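Local atomic coordinates of muconate lactonizing enzyme (Corynebacterium glutamicum, PDB entry 3I4K), a protein that belongs to the enolase superfamily, pairing an N-terminal capping domain with a modified TIM-barrel domain that holds a magnesium ion. Residues 24-29 with 200-205; 307-312 with 339-344. All blocks are in the same frame, centred on the assembly; numbering follows the deposited sequence.

Both contacts bear on the way the capping domain meets the barrel domain of one chain. Contact 1 comes first along the chain and closes before contact 2 opens. It sets the turn after strand 8-25 of the antiparallel sheet on the loop between barrel strand 196-200 and helix 207-219, beside the magnesium. Both segments of contact 2 come from the C-terminal part of the chain, the start of helix 308-320 and the loop before strand 347-348, yet Glu52 of capping strand 48-53 reaches both of them. The centres of the contacts are about 26 Å apart and their nearest atoms about 12 Å, so they do not touch and lie in separate regions where the two domains meet.

Contact 1 (24-29 with 200-205); sequences HGFATT and DINARW. With MG (magnesium ion), chain J.
Phe26, Ala27 and Thr28 lie against the turn formed by Ile201 to Arg204, mainly through Asn202 and Arg204. The turn begins beside the metal. Asp200 gives OD2 to the magnesium at 2.3 Å, while its OD1 accepts from the backbone N of Asn202 at 3.0 Å, an Asx turn whose donor stands above the carboxylate plane. A carboxylate suits this place because one oxygen binds the metal while Asp200 OD1 serves the chain and accepts from a metal-bound water at 2.7 Å. Glu226 and Asp251 add further metal ligands. Ile201 O accepts from Arg204 N at 2.9 Å, closing a type I' turn. Asn202 fills one of the turn's positive-phi positions, which asparagine tolerates well, and its side chain lies at the edge of the Phe26 ring, amide and ring planes 71° apart. Arg204 bends at chi2 (-44°), which curls the guanidinium back to the turn, where Arg204 NH1 meets Asn202 O at 2.9 Å, almost in line with the C=O bond. The aliphatic part serves the other segment: Arg204 CG lies 3.5 Å from Ala27 CB, whose small methyl fits close, and the Thr28 side chain runs at about a right angle to that of Arg204. Segment 24-29 thus meets the metal-side turn by van der Waals contact, while Arg204 NH2 to Trp60 O adds a polar tie to the capping domain, consistent with a lid over the barrel mouth.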
loop_
_atom_site.group_PDB
_atom_site.type_symbol
_atom_site.label_atom_id
_atom_site.label_comp_id
_atom_site.label_asym_id
_atom_site.label_seq_id
_atom_site.Cartn_x
_atom_site.Cartn_y
_atom_site.Cartn_z
ATOM N N HIS A 24 -9.696 7.775 32.717
ATOM C CA HIS A 24 -10.294 7.484 31.415
ATOM C C HIS A 24 -11.012 6.144 31.504
ATOM O O HIS A 24 -10.382 5.091 31.498
ATOM C CB HIS A 24 -9.206 7.454 30.332
ATOM C CG HIS A 24 -9.687 7.895 28.987
ATOM N ND1 HIS A 24 -10.304 9.110 28.781
ATOM C CD2 HIS A 24 -9.662 7.276 27.782
ATOM C CE1 HIS A 24 -10.642 9.219 27.508
ATOM N NE2 HIS A 24 -10.263 8.120 26.880
ATOM N N GLY A 25 -12.336 6.194 31.585
ATOM C CA GLY A 25 -13.107 4.973 31.715
ATOM C C GLY A 25 -13.659 4.358 30.443
ATOM O O GLY A 25 -14.240 5.047 29.596
ATOM N N PHE A 26 -13.481 3.045 30.325
ATOM C CA PHE A 26 -13.964 2.292 29.176
ATOM C C PHE A 26 -15.158 1.441 29.607
ATOM O O PHE A 26 -15.642 1.542 30.740
ATOM C CB PHE A 26 -12.863 1.378 28.638
ATOM C CG PHE A 26 -11.637 2.109 28.163
ATOM C CD1 PHE A 26 -11.540 2.552 26.849
ATOM C CD2 PHE A 26 -10.572 2.348 29.031
ATOM C CE1 PHE A 26 -10.405 3.218 26.402
ATOM C CE2 PHE A 26 -9.431 3.015 28.592
ATOM C CZ PHE A 26 -9.349 3.449 27.276
ATOM N N ALA A 27 -15.614 0.585 28.700
ATOM C CA ALA A 27 -16.750 -0.280 28.973
ATOM C C ALA A 27 -16.565 -1.161 30.202
ATOM O O ALA A 27 -17.486 -1.322 30.998
ATOM C CB ALA A 27 -17.045 -1.156 27.749
ATOM N N THR A 28 -15.375 -1.727 30.369
ATOM C CA THR A 28 -15.152 -2.626 31.492
ATOM C C THR A 28 -13.947 -2.323 32.373
ATOM O O THR A 28 -13.683 -3.044 33.336
ATOM C CB THR A 28 -15.029 -4.060 30.990
ATOM O OG1 THR A 28 -13.794 -4.201 30.278
ATOM C CG2 THR A 28 -16.194 -4.392 30.043
ATOM N N THR A 29 -13.215 -1.267 32.046
ATOM C CA THR A 29 -12.052 -0.882 32.831
ATOM C C THR A 29 -11.988 0.634 32.916
ATOM O O THR A 29 -12.789 1.342 32.307
ATOM C CB THR A 29 -10.717 -1.381 32.203
ATOM O OG1 THR A 29 -10.567 -0.834 30.885
ATOM C CG2 THR A 29 -10.682 -2.902 32.135
ATOM N N ASP A 200 -18.653 4.822 20.811
ATOM C CA ASP A 200 -17.778 3.662 20.675
ATOM C C ASP A 200 -18.027 2.792 21.905
ATOM O O ASP A 200 -17.807 3.233 23.037
ATOM C CB ASP A 200 -16.311 4.113 20.618
ATOM C CG ASP A 200 -15.350 2.956 20.399
ATOM O OD1 ASP A 200 -15.828 1.810 20.313
ATOM O OD2 ASP A 200 -14.117 3.180 20.315
ATOM N N ILE A 201 -18.503 1.569 21.682
ATOM C CA ILE A 201 -18.802 0.660 22.778
ATOM C C ILE A 201 -17.757 -0.435 22.939
ATOM O O ILE A 201 -17.916 -1.352 23.752
ATOM C CB ILE A 201 -20.180 0.018 22.581
ATOM C CG1 ILE A 201 -21.126 1.049 21.962
ATOM C CG2 ILE A 201 -20.755 -0.424 23.941
ATOM C CD1 ILE A 201 -22.536 0.557 21.772
ATOM N N ASN A 202 -16.681 -0.339 22.166
ATOM C CA ASN A 202 -15.615 -1.325 22.242
ATOM C C ASN A 202 -16.106 -2.772 22.250
ATOM O O ASN A 202 -15.670 -3.583 23.061
ATOM C CB ASN A 202 -14.747 -1.052 23.476
ATOM C CG ASN A 202 -13.738 0.057 23.242
ATOM O OD1 ASN A 202 -12.785 -0.109 22.473
ATOM N ND2 ASN A 202 -13.945 1.197 23.890
ATOM N N ALA A 203 -17.020 -3.081 21.332
ATOM C CA ALA A 203 -17.562 -4.424 21.171
ATOM C C ALA A 203 -18.197 -5.023 22.415
ATOM O O ALA A 203 -18.375 -6.235 22.476
ATOM C CB ALA A 203 -16.464 -5.365 20.670
ATOM N N ARG A 204 -18.556 -4.194 23.390
ATOM C CA ARG A 204 -19.142 -4.722 24.620
ATOM C C ARG A 204 -20.672 -4.802 24.714
ATOM O O ARG A 204 -21.222 -5.046 25.786
ATOM C CB ARG A 204 -18.550 -3.986 25.837
ATOM C CG ARG A 204 -17.044 -4.258 26.023
ATOM C CD ARG A 204 -16.747 -5.741 25.847
ATOM N NE ARG A 204 -15.497 -6.213 26.446
ATOM C CZ ARG A 204 -14.273 -5.954 25.992
ATOM N NH1 ARG A 204 -14.093 -5.201 24.913
ATOM N NH2 ARG A 204 -13.224 -6.484 26.609
ATOM N N TRP A 205 -21.367 -4.598 23.603
ATOM C CA TRP A 205 -22.826 -4.754 23.594
ATOM C C TRP A 205 -23.070 -5.958 22.701
ATOM O O TRP A 205 -22.329 -6.153 21.734
ATOM C CB TRP A 205 -23.530 -3.546 22.968
ATOM C CG TRP A 205 -23.989 -2.516 23.944
ATOM C CD1 TRP A 205 -23.613 -2.392 25.264
ATOM C CD2 TRP A 205 -24.886 -1.438 23.680
ATOM N NE1 TRP A 205 -24.225 -1.297 25.825
ATOM C CE2 TRP A 205 -25.012 -0.694 24.876
ATOM C CE3 TRP A 205 -25.596 -1.023 22.547
ATOM C CZ2 TRP A 205 -25.820 0.441 24.966
ATOM C CZ3 TRP A 205 -26.398 0.105 22.638
ATOM C CH2 TRP A 205 -26.503 0.824 23.839
HETATM MG MG MG J . -12.438 2.141 19.193
HETATM O O HOH W 1 -13.733 0.494 19.225
#

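Contact 2 (307-312 with 339-344); sequences GPIGTA and TYIVQE
The carbonyl oxygen of Gly307, a residue whose CA lies 4.1 Å from Tyr340 OH, is gripped twice by Thr311: by OG1 at 2.7 Å, from above the carbonyl plane, and by the backbone N at 3.0 Å. Gly307 is the N-cap, and with no side chain it lets the phenol come close. Pro308 suits the first turn of the helix, where its missing N-H costs no helical bond. Its ring crosses Tyr340 at about a right angle, Pro308 CG over the aromatic face 3.8 Å from the centroid, a CH-pi contact. Tyr340 has CG between its backbone N and carbonyl carbon (chi1 56°), and this turns the ring so that one face meets the proline. The rest of the contact is aliphatic: Pro308 CB rests 3.5 Å from Ile341 CB, and the Ile309 and Ile341 CD1 methyls meet tightly at 3.3 Å. Glu52 of the capping domain binds Tyr340 OH, Gly307 N and Gly310 N, and its negative charge would probably favour the helix start. The whole is a helix N-terminus with glycine at the N-cap and proline next, tied to the capping domain through Glu52, at the junction of the two domains of the enolase fold.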
loop_
_atom_site.group_PDB
_atom_site.type_symbol
_atom_site.label_atom_id
_atom_site.label_comp_id
_atom_site.label_asym_id
_atom_site.label_seq_id
_atom_site.Cartn_x
_atom_site.Cartn_y
_atom_site.Cartn_z
ATOM N N GLY A 307 1.308 7.537 23.017
ATOM C CA GLY A 307 1.972 8.641 23.677
ATOM C C GLY A 307 2.442 9.568 22.565
ATOM O O GLY A 307 1.978 9.442 21.428
ATOM N N PRO A 308 3.363 10.504 22.843
ATOM C CA PRO A 308 3.849 11.423 21.807
ATOM C C PRO A 308 4.532 10.736 20.628
ATOM O O PRO A 308 4.330 11.126 19.483
ATOM C CB PRO A 308 4.793 12.343 22.581
ATOM C CG PRO A 308 5.296 11.450 23.691
ATOM C CD PRO A 308 4.021 10.772 24.131
ATOM N N ILE A 309 5.336 9.716 20.905
ATOM C CA ILE A 309 6.032 8.997 19.847
ATOM C C ILE A 309 5.037 8.277 18.930
ATOM O O ILE A 309 5.073 8.437 17.711
ATOM C CB ILE A 309 7.027 7.962 20.440
ATOM C CG1 ILE A 309 8.280 8.681 20.958
ATOM C CG2 ILE A 309 7.417 6.938 19.397
ATOM C CD1 ILE A 309 9.049 9.441 19.880
ATOM N N GLY A 310 4.147 7.489 19.530
ATOM C CA GLY A 310 3.176 6.752 18.745
ATOM C C GLY A 310 2.260 7.650 17.942
ATOM O O GLY A 310 1.932 7.347 16.789
ATOM N N THR A 311 1.844 8.752 18.555
ATOM C CA THR A 311 0.959 9.708 17.912
ATOM C C THR A 311 1.658 10.384 16.734
ATOM O O THR A 311 1.035 10.679 15.716
ATOM C CB THR A 311 0.507 10.775 18.919
ATOM O OG1 THR A 311 -0.241 10.147 19.974
ATOM C CG2 THR A 311 -0.344 11.834 18.239
ATOM N N ALA A 312 2.957 10.623 16.882
ATOM C CA ALA A 312 3.745 11.261 15.835
ATOM C C ALA A 312 3.922 10.301 14.656
ATOM O O ALA A 312 3.968 10.717 13.500
ATOM C CB ALA A 312 5.107 11.672 16.387
ATOM N N THR A 339 4.648 14.494 29.538
ATOM C CA THR A 339 5.199 13.870 28.344
ATOM C C THR A 339 6.669 13.477 28.491
ATOM O O THR A 339 7.216 13.478 29.594
ATOM C CB THR A 339 5.022 14.802 27.115
ATOM O OG1 THR A 339 5.807 14.315 26.019
ATOM C CG2 THR A 339 5.437 16.219 27.448
ATOM N N TYR A 340 7.292 13.114 27.376
ATOM C CA TYR A 340 8.699 12.731 27.345
ATOM C C TYR A 340 9.185 12.919 25.920
ATOM O O TYR A 340 9.986 12.133 25.412
ATOM C CB TYR A 340 8.875 11.267 27.760
ATOM C CG TYR A 340 8.067 10.284 26.945
ATOM C CD1 TYR A 340 6.677 10.253 27.035
ATOM C CD2 TYR A 340 8.690 9.382 26.083
ATOM C CE1 TYR A 340 5.927 9.351 26.290
ATOM C CE2 TYR A 340 7.947 8.475 25.330
ATOM C CZ TYR A 340 6.567 8.469 25.441
ATOM O OH TYR A 340 5.818 7.583 24.704
ATOM N N ILE A 341 8.713 13.986 25.287
ATOM C CA ILE A 341 9.063 14.243 23.904
ATOM C C ILE A 341 9.776 15.566 23.590
ATOM O O ILE A 341 9.982 15.898 22.420
ATOM C CB ILE A 341 7.789 14.098 23.026
ATOM C CG1 ILE A 341 8.146 13.366 21.740
ATOM C CG2 ILE A 341 7.158 15.452 22.746
ATOM C CD1 ILE A 341 8.765 12.003 21.977
ATOM N N VAL A 342 10.163 16.314 24.618
ATOM C CA VAL A 342 10.861 17.588 24.413
ATOM C C VAL A 342 9.968 18.664 23.790
ATOM O O VAL A 342 9.574 19.616 24.468
ATOM C CB VAL A 342 12.113 17.407 23.516
ATOM C CG1 VAL A 342 12.779 18.750 23.270
ATOM C CG2 VAL A 342 13.089 16.449 24.172
ATOM N N GLN A 343 9.656 18.523 22.504
ATOM C CA GLN A 343 8.801 19.495 21.826
ATOM C C GLN A 343 7.347 19.293 22.214
ATOM O O GLN A 343 6.996 18.309 22.862
ATOM C CB GLN A 343 8.924 19.368 20.307
ATOM C CG GLN A 343 10.326 19.568 19.779
ATOM C CD GLN A 343 10.994 18.266 19.399
ATOM O OE1 GLN A 343 11.024 17.313 20.182
ATOM N NE2 GLN A 343 11.540 18.218 18.190
ATOM N N GLU A 344 6.504 20.235 21.814
ATOM C CA GLU A 344 5.081 20.153 22.097
ATOM C C GLU A 344 4.312 20.161 20.782
ATOM O O GLU A 344 4.753 20.760 19.800
ATOM C CB GLU A 344 4.638 21.332 22.959
ATOM C CG GLU A 344 5.324 21.392 24.307
ATOM C CD GLU A 344 4.786 22.503 25.183
ATOM O OE1 GLU A 344 5.257 22.628 26.335
ATOM O OE2 GLU A 344 3.895 23.253 24.724
#